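Local structure of GRMZM2G135359 pseudokinase (Zea mays, 6CPY) at residues Y179-D182 with A186-S189; S35-A40 with T117-F122; C276-S281 with A297-E302; I228-V233 with E243-R248. The protein is a membrane receptor-like pseudokinase, seen here as its kinase-fold domain in the apo form, for which ATP binding and kinase activity remain tentative. All blocks are in the same frame, centred on the assembly; numbering follows the deposited sequence.

Contact 1 of 4, residues Y179-D182 with A186-S189; sequences YLTD and AKVS
This is the short beta hairpin of the kinase C-lobe, the beta7-beta8 pair that follows the segment corresponding to the catalytic loop and leads into the position where active kinases carry DFG. Tyr179 and Lys187 form its antiparallel hydrogen-bonded pair: Tyr179 N gives to Lys187 O at 2.8 Å, and Lys187 N returns a bond to Tyr179 O at 2.7 Å with an N-H...O angle of 166°. Leu180 and Ala186 make the next, non-hydrogen-bonded pair, their side chains on the other face. The Tyr179 ring turns one edge to Ser189, whose OG lies in the ring plane, 3.4 Å from Tyr179 CE1. That hydroxyl is already used: it bonds Thr177 O, which fixes its rotation beside the ring. Further toward the turn, the Thr181 methyl rests against the lysine chain, Thr181 CG2 lying 3.9 Å from Lys187 CE, and the two side chains cross nearly at right angles. The lysine side chain then bends at its last torsion (chi4 -74°), carrying the ammonium away to a salt bridge with Glu123 and to the carbonyls of Lys101 and Phe103. Thr181 OG1 meanwhile takes the N-H of Ala185 across the turn. Leu180 and Ala186 lie on helix 144-164 through Ile150 and Ile154, whereas Lys187 reaches back to the end of strand 117-123.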
loop_
_atom_site.group_PDB
_atom_site.type_symbol
_atom_site.label_atom_id
_atom_site.label_comp_id
_atom_site.label_asym_id
_atom_site.label_seq_id
_atom_site.Cartn_x
_atom_site.Cartn_y
_atom_site.Cartn_z
ATOM N N TYR A 179 -4.087 -0.361 3.713
ATOM C CA TYR A 179 -4.923 0.260 4.729
ATOM C C TYR A 179 -6.387 0.270 4.280
ATOM O O TYR A 179 -6.692 0.079 3.105
ATOM C CB TYR A 179 -4.429 1.678 5.027
ATOM C CG TYR A 179 -3.128 1.684 5.801
ATOM C CD1 TYR A 179 -1.913 1.471 5.163
ATOM C CD2 TYR A 179 -3.122 1.868 7.182
ATOM C CE1 TYR A 179 -0.725 1.454 5.878
ATOM C CE2 TYR A 179 -1.940 1.861 7.904
ATOM C CZ TYR A 179 -0.747 1.649 7.252
ATOM O OH TYR A 179 0.431 1.641 7.980
ATOM N N LEU A 180 -7.275 0.480 5.240
ATOM C CA LEU A 180 -8.716 0.407 5.018
ATOM C C LEU A 180 -9.393 1.725 5.391
ATOM O O LEU A 180 -9.172 2.242 6.485
ATOM C CB LEU A 180 -9.297 -0.726 5.865
ATOM C CG LEU A 180 -8.682 -2.106 5.608
ATOM C CD1 LEU A 180 -9.299 -3.157 6.509
ATOM C CD2 LEU A 180 -8.855 -2.505 4.147
ATOM N N THR A 181 -10.220 2.233 4.481
ATOM C CA THR A 181 -10.967 3.483 4.672
ATOM C C THR A 181 -12.145 3.274 5.619
ATOM O O THR A 181 -12.399 2.155 6.067
ATOM C CB THR A 181 -11.535 4.025 3.341
ATOM O OG1 THR A 181 -12.576 3.158 2.859
ATOM C CG2 THR A 181 -10.450 4.163 2.292
ATOM N N ASP A 182 -12.868 4.358 5.908
ATOM C CA ASP A 182 -14.010 4.310 6.831
ATOM C C ASP A 182 -15.131 3.323 6.448
ATOM O O ASP A 182 -15.868 2.869 7.331
ATOM C CB ASP A 182 -14.587 5.720 7.067
ATOM C CG ASP A 182 -15.064 6.395 5.790
ATOM O OD1 ASP A 182 -14.924 5.818 4.684
ATOM O OD2 ASP A 182 -15.580 7.530 5.899
ATOM N N ALA A 186 -10.040 -0.457 0.059
ATOM C CA ALA A 186 -8.599 -0.620 0.118
ATOM C C ALA A 186 -7.867 0.670 -0.239
ATOM O O ALA A 186 -8.239 1.349 -1.183
ATOM C CB ALA A 186 -8.153 -1.721 -0.830
ATOM N N LYS A 187 -6.809 0.967 0.514
ATOM C CA LYS A 187 -5.791 1.929 0.107
ATOM C C LYS A 187 -4.406 1.316 0.247
ATOM O O LYS A 187 -3.893 1.120 1.362
ATOM C CB LYS A 187 -5.925 3.247 0.893
ATOM C CG LYS A 187 -6.938 4.197 0.259
ATOM C CD LYS A 187 -6.930 5.586 0.890
ATOM C CE LYS A 187 -7.993 6.473 0.280
ATOM N NZ LYS A 187 -7.657 6.938 -1.091
ATOM N N VAL A 188 -3.814 0.973 -0.893
ATOM C CA VAL A 188 -2.453 0.462 -0.932
ATOM C C VAL A 188 -1.528 1.632 -0.598
ATOM O O VAL A 188 -1.758 2.749 -1.058
ATOM C CB VAL A 188 -2.081 -0.101 -2.309
ATOM C CG1 VAL A 188 -0.648 -0.618 -2.314
ATOM C CG2 VAL A 188 -3.060 -1.205 -2.713
ATOM N N SER A 189 -0.502 1.374 0.203
ATOM C CA SER A 189 0.373 2.460 0.672
ATOM C C SER A 189 1.826 2.272 0.297
ATOM O O SER A 189 2.282 1.160 -0.007
ATOM C CB SER A 189 0.266 2.620 2.178
ATOM O OG SER A 189 0.875 1.545 2.855
#

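Contact 2 of 4, residues S35-A40 with T117-F122; sequences SELETA and TRVMVF
Leu37, on helix 34-40, faces strand 117-123 from the side of Val119 and Val121, and comes nearest to Val121 on the backbone, their CA atoms 9.2 Å apart, a spacing that side chains alone can bridge. One leucine does the bridging. Leu37 CD1 rests over the notch formed by two valine methyls, 3.7 Å from Val119 CG2 and 4.0 Å from Val121 CG2, and the second branch adds a looser touch, Leu37 CD2 to Val121 CG2 at 4.2 Å. Leu37 and Val119 run past one another in opposite directions, while Val121 meets the leucine at a slant. With Val119 CG1 opposite the carbonyl carbon (chi1 -43°), CG2 falls between that carbon and the backbone N and faces Leu37. The strand belongs to the five-stranded antiparallel sheet of the kinase N-lobe, where it corresponds to beta5, the strand that leads to the hinge; the helix comes ahead of the first strand of that sheet and lies on the face turned away from helix 82-96. Ile67 and Cys110 of the adjoining strands complete the apolar bed for Leu37. On the reverse face of the strand, Met120 packs on helix 82-96 and Arg118 bridges to Glu85, Glu111 and Glu113. Arg118 NH1 also bonds Thr117 O at 2.9 Å, the carbonyl oxygen lying in the guanidinium plane.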
loop_
_atom_site.group_PDB
_atom_site.type_symbol
_atom_site.label_atom_id
_atom_site.label_comp_id
_atom_site.label_asym_id
_atom_site.label_seq_id
_atom_site.Cartn_x
_atom_site.Cartn_y
_atom_site.Cartn_z
ATOM N N SER A 35 5.668 24.525 10.987
ATOM C CA SER A 35 4.763 25.104 11.974
ATOM C C SER A 35 3.322 24.627 11.760
ATOM O O SER A 35 2.621 24.315 12.724
ATOM C CB SER A 35 4.816 26.627 11.940
ATOM O OG SER A 35 4.439 27.134 10.682
ATOM N N GLU A 36 2.888 24.561 10.504
ATOM C CA GLU A 36 1.544 24.039 10.191
ATOM C C GLU A 36 1.368 22.568 10.605
ATOM O O GLU A 36 0.322 22.172 11.126
ATOM C CB GLU A 36 1.234 24.216 8.702
ATOM C CG GLU A 36 -0.204 23.856 8.326
ATOM C CD GLU A 36 -0.568 24.183 6.881
ATOM O OE1 GLU A 36 0.324 24.592 6.110
ATOM O OE2 GLU A 36 -1.761 24.027 6.515
ATOM N N LEU A 37 2.385 21.754 10.360
ATOM C CA LEU A 37 2.333 20.345 10.738
ATOM C C LEU A 37 2.426 20.114 12.239
ATOM O O LEU A 37 1.806 19.178 12.768
ATOM C CB LEU A 37 3.415 19.561 9.993
ATOM C CG LEU A 37 3.084 19.423 8.500
ATOM C CD1 LEU A 37 4.148 18.591 7.798
ATOM C CD2 LEU A 37 1.707 18.794 8.293
ATOM N N GLU A 38 3.186 20.965 12.925
ATOM C CA GLU A 38 3.247 20.929 14.381
ATOM C C GLU A 38 1.850 21.113 14.959
ATOM O O GLU A 38 1.440 20.369 15.833
ATOM C CB GLU A 38 4.162 22.034 14.924
ATOM C CG GLU A 38 5.643 21.830 14.662
ATOM C CD GLU A 38 6.444 23.114 14.823
ATOM O OE1 GLU A 38 5.963 24.029 15.528
ATOM O OE2 GLU A 38 7.549 23.219 14.238
ATOM N N THR A 39 1.130 22.108 14.453
ATOM C CA THR A 39 -0.251 22.354 14.861
ATOM C C THR A 39 -1.129 21.158 14.474
ATOM O O THR A 39 -1.858 20.604 15.309
ATOM C CB THR A 39 -0.795 23.643 14.213
ATOM O OG1 THR A 39 0.043 24.754 14.580
ATOM C CG2 THR A 39 -2.229 23.918 14.656
ATOM N N ALA A 40 -1.032 20.752 13.215
ATOM C CA ALA A 40 -1.869 19.660 12.704
ATOM C C ALA A 40 -1.693 18.351 13.473
ATOM O O ALA A 40 -2.670 17.628 13.677
ATOM C CB ALA A 40 -1.598 19.439 11.231
ATOM N N THR A 117 13.756 18.073 9.823
ATOM C CA THR A 117 12.454 17.508 9.467
ATOM C C THR A 117 12.483 16.996 8.032
ATOM O O THR A 117 12.817 17.733 7.112
ATOM C CB THR A 117 11.358 18.591 9.543
ATOM O OG1 THR A 117 11.439 19.277 10.801
ATOM C CG2 THR A 117 9.963 17.991 9.363
ATOM N N ARG A 118 12.121 15.733 7.841
ATOM C CA ARG A 118 11.902 15.216 6.503
ATOM C C ARG A 118 10.657 14.357 6.573
ATOM O O ARG A 118 10.708 13.228 7.060
ATOM C CB ARG A 118 13.106 14.396 6.030
ATOM C CG ARG A 118 14.356 15.208 5.721
ATOM C CD ARG A 118 14.156 16.090 4.502
ATOM N NE ARG A 118 15.366 16.793 4.106
ATOM C CZ ARG A 118 15.884 17.847 4.743
ATOM N NH1 ARG A 118 15.326 18.327 5.850
ATOM N NH2 ARG A 118 16.996 18.409 4.278
ATOM N N VAL A 119 9.527 14.925 6.166
ATOM C CA VAL A 119 8.255 14.195 6.230
ATOM C C VAL A 119 7.488 14.217 4.923
ATOM O O VAL A 119 7.676 15.089 4.055
ATOM C CB VAL A 119 7.307 14.656 7.382
ATOM C CG1 VAL A 119 8.039 14.887 8.699
ATOM C CG2 VAL A 119 6.456 15.834 6.982
ATOM N N MET A 120 6.584 13.248 4.814
ATOM C CA MET A 120 5.652 13.132 3.719
ATOM C C MET A 120 4.282 12.981 4.339
ATOM O O MET A 120 4.121 12.270 5.336
ATOM C CB MET A 120 5.999 11.917 2.840
ATOM C CG MET A 120 7.298 12.134 2.078
ATOM S SD MET A 120 7.748 10.770 0.996
ATOM C CE MET A 120 9.496 11.118 0.759
ATOM N N VAL A 121 3.317 13.688 3.771
ATOM C CA VAL A 121 1.977 13.776 4.321
ATOM C C VAL A 121 1.029 12.966 3.437
ATOM O O VAL A 121 0.884 13.248 2.250
ATOM C CB VAL A 121 1.501 15.240 4.383
ATOM C CG1 VAL A 121 0.078 15.337 4.931
ATOM C CG2 VAL A 121 2.472 16.081 5.185
ATOM N N PHE A 122 0.355 11.984 4.040
ATOM C CA PHE A 122 -0.513 11.089 3.298
ATOM C C PHE A 122 -1.944 11.154 3.785
ATOM O O PHE A 122 -2.216 11.607 4.903
ATOM C CB PHE A 122 -0.022 9.657 3.449
ATOM C CG PHE A 122 1.292 9.398 2.791
ATOM C CD1 PHE A 122 1.356 9.120 1.430
ATOM C CD2 PHE A 122 2.461 9.407 3.526
ATOM C CE1 PHE A 122 2.568 8.876 0.818
ATOM C CE2 PHE A 122 3.670 9.161 2.921
ATOM C CZ PHE A 122 3.727 8.893 1.568
#

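Contact 3 of 4, residues C276-S281 with A297-E302; sequences CEVVRS and AARMRE
Val278 has the most surface buried here and gives one methyl to each of two residues on the facing helix. Its CG2 lies 3.8 Å from Arg299 CG, against the aliphatic root of the arginine, while Val278 CG1 meets the sulfur of Met300, SD, at 4.1 Å. In the methionine, the folds at chi2 and chi3 (-62° and -70°) swing the sulfur across toward Val278, on the side where Tyr221 and Leu225 of helix 214-230 close in. Arg299 lies on the other, partly exposed side, where a water is bound. Its guanidinium is too far from Glu277 for a salt bridge, and the water fills the gap: Arg299 NH2 gives to it at 2.7 Å, and the water gives to Glu277 OE1 at 3.1 Å. The other end nitrogen, Arg299 NH1, pairs with Glu302 OE2 of its own helix at 3.2 Å, so the flat group is held from two edges. The short helical segments run antiparallel at 169°, their axes 10.9 Å apart, a wide spacing that fits so few direct touches. Helices 269-282 and 293-304 correspond to alphaH and alphaI, the last two helices of the kinase C-lobe.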
loop_
_atom_site.group_PDB
_atom_site.type_symbol
_atom_site.label_atom_id
_atom_site.label_comp_id
_atom_site.label_asym_id
_atom_site.label_seq_id
_atom_site.Cartn_x
_atom_site.Cartn_y
_atom_site.Cartn_z
ATOM N N CYS A 276 -9.772 -18.486 -6.506
ATOM C CA CYS A 276 -8.626 -19.371 -6.248
ATOM C C CYS A 276 -7.844 -19.722 -7.531
ATOM O O CYS A 276 -6.637 -19.941 -7.472
ATOM C CB CYS A 276 -9.056 -20.633 -5.508
ATOM S SG CYS A 276 -9.578 -20.325 -3.806
ATOM N N GLU A 277 -8.516 -19.756 -8.679
ATOM C CA GLU A 277 -7.818 -19.918 -9.967
ATOM C C GLU A 277 -6.936 -18.704 -10.277
ATOM O O GLU A 277 -5.800 -18.855 -10.731
ATOM C CB GLU A 277 -8.807 -20.181 -11.104
ATOM C CG GLU A 277 -9.505 -21.530 -10.983
ATOM C CD GLU A 277 -10.698 -21.702 -11.915
ATOM O OE1 GLU A 277 -11.214 -20.694 -12.447
ATOM O OE2 GLU A 277 -11.134 -22.862 -12.109
ATOM N N VAL A 278 -7.447 -17.506 -10.004
ATOM C CA VAL A 278 -6.634 -16.283 -10.121
ATOM C C VAL A 278 -5.394 -16.397 -9.256
ATOM O O VAL A 278 -4.294 -16.139 -9.735
ATOM C CB VAL A 278 -7.413 -15.003 -9.735
ATOM C CG1 VAL A 278 -6.489 -13.782 -9.724
ATOM C CG2 VAL A 278 -8.579 -14.794 -10.679
ATOM N N VAL A 279 -5.563 -16.790 -7.990
ATOM C CA VAL A 279 -4.421 -16.998 -7.104
ATOM C C VAL A 279 -3.410 -17.925 -7.773
ATOM O O VAL A 279 -2.225 -17.597 -7.857
ATOM C CB VAL A 279 -4.824 -17.593 -5.738
ATOM C CG1 VAL A 279 -3.598 -18.013 -4.946
ATOM C CG2 VAL A 279 -5.660 -16.598 -4.931
ATOM N N ARG A 280 -3.876 -19.083 -8.245
ATOM C CA ARG A 280 -2.952 -20.087 -8.791
ATOM C C ARG A 280 -2.124 -19.535 -9.955
ATOM O O ARG A 280 -0.922 -19.806 -10.039
ATOM C CB ARG A 280 -3.705 -21.349 -9.224
ATOM C CG ARG A 280 -2.826 -22.465 -9.774
ATOM C CD ARG A 280 -1.740 -22.922 -8.816
ATOM N NE ARG A 280 -0.875 -23.911 -9.468
ATOM C CZ ARG A 280 0.121 -23.619 -10.308
ATOM N NH1 ARG A 280 0.421 -22.359 -10.605
ATOM N NH2 ARG A 280 0.838 -24.599 -10.850
ATOM N N SER A 281 -2.758 -18.770 -10.840
ATOM C CA SER A 281 -2.061 -18.173 -11.986
ATOM C C SER A 281 -0.982 -17.199 -11.524
ATOM O O SER A 281 0.159 -17.241 -12.005
ATOM C CB SER A 281 -3.041 -17.434 -12.896
ATOM O OG SER A 281 -4.029 -18.315 -13.384
ATOM N N ALA A 297 -6.678 -7.720 -13.175
ATOM C CA ALA A 297 -7.766 -6.797 -12.847
ATOM C C ALA A 297 -9.020 -7.053 -13.684
ATOM O O ALA A 297 -10.134 -6.997 -13.176
ATOM C CB ALA A 297 -7.305 -5.351 -13.007
ATOM N N ALA A 298 -8.828 -7.335 -14.972
ATOM C CA ALA A 298 -9.947 -7.631 -15.868
ATOM C C ALA A 298 -10.679 -8.897 -15.421
ATOM O O ALA A 298 -11.910 -8.923 -15.355
ATOM C CB ALA A 298 -9.452 -7.771 -17.304
ATOM N N ARG A 299 -9.909 -9.933 -15.104
ATOM C CA ARG A 299 -10.465 -11.199 -14.633
ATOM C C ARG A 299 -11.181 -10.999 -13.295
ATOM O O ARG A 299 -12.309 -11.465 -13.118
ATOM C CB ARG A 299 -9.373 -12.270 -14.527
ATOM C CG ARG A 299 -9.843 -13.644 -14.032
ATOM C CD ARG A 299 -11.074 -14.134 -14.782
ATOM N NE ARG A 299 -11.523 -15.451 -14.331
ATOM C CZ ARG A 299 -12.738 -15.952 -14.558
ATOM N NH1 ARG A 299 -13.646 -15.256 -15.239
ATOM N NH2 ARG A 299 -13.053 -17.154 -14.095
ATOM N N MET A 300 -10.538 -10.273 -12.378
ATOM C CA MET A 300 -11.141 -9.959 -11.089
ATOM C C MET A 300 -12.466 -9.208 -11.223
ATOM O O MET A 300 -13.405 -9.507 -10.502
ATOM C CB MET A 300 -10.174 -9.154 -10.206
ATOM C CG MET A 300 -9.005 -9.941 -9.639
ATOM S SD MET A 300 -9.482 -11.284 -8.541
ATOM C CE MET A 300 -10.090 -10.385 -7.117
ATOM N N ARG A 301 -12.548 -8.239 -12.136
ATOM C CA ARG A 301 -13.808 -7.517 -12.369
ATOM C C ARG A 301 -14.895 -8.433 -12.927
ATOM O O ARG A 301 -16.067 -8.314 -12.554
ATOM C CB ARG A 301 -13.614 -6.332 -13.316
ATOM C CG ARG A 301 -14.880 -5.505 -13.453
ATOM C CD ARG A 301 -14.724 -4.339 -14.398
ATOM N NE ARG A 301 -15.889 -3.465 -14.300
ATOM C CZ ARG A 301 -15.906 -2.178 -14.633
ATOM N NH1 ARG A 301 -14.807 -1.579 -15.087
ATOM N NH2 ARG A 301 -17.025 -1.485 -14.489
ATOM N N GLU A 302 -14.503 -9.328 -13.829
ATOM C CA GLU A 302 -15.407 -10.335 -14.384
ATOM C C GLU A 302 -16.007 -11.166 -13.244
ATOM O O GLU A 302 -17.222 -11.360 -13.178
ATOM C CB GLU A 302 -14.654 -11.225 -15.381
ATOM C CG GLU A 302 -15.524 -12.015 -16.354
ATOM C CD GLU A 302 -14.704 -12.867 -17.313
ATOM O OE1 GLU A 302 -13.550 -12.498 -17.617
ATOM O OE2 GLU A 302 -15.205 -13.922 -17.759
HETATM O O HOH W 1 -10.848 -17.603 -12.547
#

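Contact 4 of 4, residues I228-V233 with E243-R248; sequences ILTGRV and ENWVSR
Thr230 OG1 is gripped twice at the end of helix 214-230: it bonds Leu226 O one turn back and accepts from Arg232 N at 3.1 Å, closing an ST turn. With the hydroxyl held there, the methyl points across to helix 240-250, where Thr230 CG2 meets the rim of the indole at 4.1 Å from Trp245 CH2, near the ring plane. Gly231 takes a positive phi and turns the chain out of the helix, which lets Arg232 come at the same indole from over one face. The arginine runs extended from CG to NE, crossing the tryptophan side chain at about a right angle. Arg232 CD lies 3.6 Å from the centroid of the six-membered ring of Trp245, a CH-pi contact, and Arg232 CZ stands 4.0 Å from that same centroid, a cation-pi contact. The guanidinium is stacked on the ring with the planes 28° apart; Arg232 NE comes down to 3.3 Å from Trp245 CH2, offset toward the rim of the ring. Leu259 and Glu258 of helix 256-259 also touch the indole. In kinase terms the contact ties the C-terminal end of alphaF to alphaG. Its strength should come from dispersion and from the positive charge facing pi electrons, a pairing that uses the guanidinium face of the exposed Arg232 and leaves its N-H directions uncommitted to the ring.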
loop_
_atom_site.group_PDB
_atom_site.type_symbol
_atom_site.label_atom_id
_atom_site.label_comp_id
_atom_site.label_asym_id
_atom_site.label_seq_id
_atom_site.Cartn_x
_atom_site.Cartn_y
_atom_site.Cartn_z
ATOM N N ILE A 228 -6.480 -13.116 1.941
ATOM C CA ILE A 228 -7.819 -12.563 2.130
ATOM C C ILE A 228 -8.853 -13.699 2.125
ATOM O O ILE A 228 -9.787 -13.709 2.926
ATOM C CB ILE A 228 -8.139 -11.524 1.029
ATOM C CG1 ILE A 228 -7.305 -10.248 1.227
ATOM C CG2 ILE A 228 -9.616 -11.213 1.003
ATOM C CD1 ILE A 228 -7.232 -9.333 0.021
ATOM N N LEU A 229 -8.667 -14.666 1.233
ATOM C CA LEU A 229 -9.605 -15.783 1.118
ATOM C C LEU A 229 -9.539 -16.807 2.254
ATOM O O LEU A 229 -10.568 -17.361 2.640
ATOM C CB LEU A 229 -9.393 -16.493 -0.211
ATOM C CG LEU A 229 -9.811 -15.716 -1.454
ATOM C CD1 LEU A 229 -9.274 -16.441 -2.680
ATOM C CD2 LEU A 229 -11.319 -15.549 -1.560
ATOM N N THR A 230 -8.340 -17.073 2.762
ATOM C CA THR A 230 -8.118 -18.161 3.723
ATOM C C THR A 230 -7.920 -17.673 5.153
ATOM O O THR A 230 -8.078 -18.439 6.107
ATOM C CB THR A 230 -6.875 -19.002 3.360
ATOM O OG1 THR A 230 -5.697 -18.188 3.427
ATOM C CG2 THR A 230 -6.992 -19.580 1.992
ATOM N N GLY A 231 -7.537 -16.411 5.303
ATOM C CA GLY A 231 -7.099 -15.885 6.578
ATOM C C GLY A 231 -5.750 -16.399 7.061
ATOM O O GLY A 231 -5.425 -16.204 8.229
ATOM N N ARG A 232 -4.966 -17.025 6.181
ATOM C CA ARG A 232 -3.664 -17.616 6.538
ATOM C C ARG A 232 -2.488 -16.922 5.839
ATOM O O ARG A 232 -2.597 -16.502 4.681
ATOM C CB ARG A 232 -3.633 -19.098 6.168
ATOM C CG ARG A 232 -4.642 -19.966 6.903
ATOM C CD ARG A 232 -4.876 -21.251 6.130
ATOM N NE ARG A 232 -5.763 -22.197 6.813
ATOM C CZ ARG A 232 -5.373 -23.132 7.682
ATOM N NH1 ARG A 232 -4.091 -23.266 8.019
ATOM N NH2 ARG A 232 -6.278 -23.939 8.228
ATOM N N VAL A 233 -1.358 -16.836 6.543
ATOM C CA VAL A 233 -0.153 -16.172 6.032
ATOM C C VAL A 233 1.094 -16.980 6.419
ATOM O O VAL A 233 1.103 -17.618 7.475
ATOM C CB VAL A 233 -0.054 -14.726 6.587
ATOM C CG1 VAL A 233 0.163 -14.721 8.093
ATOM C CG2 VAL A 233 1.048 -13.939 5.888
ATOM N N GLU A 243 2.724 -24.475 2.679
ATOM C CA GLU A 243 2.926 -24.819 1.271
ATOM C C GLU A 243 2.238 -26.136 0.904
ATOM O O GLU A 243 1.611 -26.241 -0.150
ATOM C CB GLU A 243 4.421 -24.903 0.944
ATOM N N ASN A 244 2.358 -27.138 1.775
ATOM C CA ASN A 244 1.747 -28.455 1.530
ATOM C C ASN A 244 0.222 -28.386 1.613
ATOM O O ASN A 244 -0.491 -29.148 0.949
ATOM C CB ASN A 244 2.267 -29.491 2.534
ATOM C CG ASN A 244 3.764 -29.722 2.422
ATOM O OD1 ASN A 244 4.383 -29.398 1.405
ATOM N ND2 ASN A 244 4.356 -30.285 3.474
ATOM N N TRP A 245 -0.268 -27.477 2.449
ATOM C CA TRP A 245 -1.696 -27.310 2.681
ATOM C C TRP A 245 -2.347 -26.632 1.474
ATOM O O TRP A 245 -3.360 -27.105 0.945
ATOM C CB TRP A 245 -1.904 -26.490 3.954
ATOM C CG TRP A 245 -3.325 -26.240 4.298
ATOM C CD1 TRP A 245 -4.162 -27.065 4.995
ATOM C CD2 TRP A 245 -4.080 -25.067 3.986
ATOM N NE1 TRP A 245 -5.401 -26.482 5.126
ATOM C CE2 TRP A 245 -5.378 -25.253 4.518
ATOM C CE3 TRP A 245 -3.790 -23.880 3.303
ATOM C CZ2 TRP A 245 -6.388 -24.291 4.387
ATOM C CZ3 TRP A 245 -4.796 -22.922 3.168
ATOM C CH2 TRP A 245 -6.081 -23.137 3.711
ATOM N N VAL A 246 -1.748 -25.528 1.037
ATOM C CA VAL A 246 -2.137 -24.869 -0.210
ATOM C C VAL A 246 -2.019 -25.836 -1.393
ATOM O O VAL A 246 -2.930 -25.934 -2.220
ATOM C CB VAL A 246 -1.271 -23.610 -0.466
ATOM C CG1 VAL A 246 -1.419 -23.098 -1.891
ATOM C CG2 VAL A 246 -1.630 -22.522 0.532
ATOM N N SER A 247 -0.891 -26.544 -1.474
ATOM C CA SER A 247 -0.681 -27.536 -2.531
ATOM C C SER A 247 -1.804 -28.569 -2.573
ATOM O O SER A 247 -2.258 -28.945 -3.648
ATOM C CB SER A 247 0.668 -28.246 -2.361
ATOM O OG SER A 247 1.731 -27.369 -2.692
ATOM N N ARG A 248 -2.251 -29.013 -1.405
ATOM C CA ARG A 248 -3.319 -29.998 -1.331
ATOM C C ARG A 248 -4.571 -29.447 -1.997
ATOM O O ARG A 248 -5.231 -30.175 -2.740
ATOM C CB ARG A 248 -3.623 -30.421 0.109
ATOM C CG ARG A 248 -4.824 -31.355 0.194
ATOM C CD ARG A 248 -4.791 -32.276 1.390
ATOM N NE ARG A 248 -4.932 -31.568 2.653
ATOM C CZ ARG A 248 -6.085 -31.271 3.246
ATOM N NH1 ARG A 248 -7.246 -31.606 2.698
ATOM N NH2 ARG A 248 -6.069 -30.626 4.408
#

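Overall arrangement
From the N terminus, contact 2 comes first, closing a loop of 76 residues that takes in most of the N-lobe sheet and helix 82-96. Contact 1 follows, a short hairpin with three residues between its segments, and contact 4 then closes nine residues between helices 214-230 and 240-250. Contact 3 closes last, over fifteen residues. All four stand in series; none nests in or crosses another. Contact 2 belongs to the N-lobe and the others to the C-lobe, with contacts 2 and 4 lying about 41 Å apart between centres. Only contacts 3 and 4 touch, where Leu229 packs against Cys276 and Val279, joining helix 214-230 to helix 269-282.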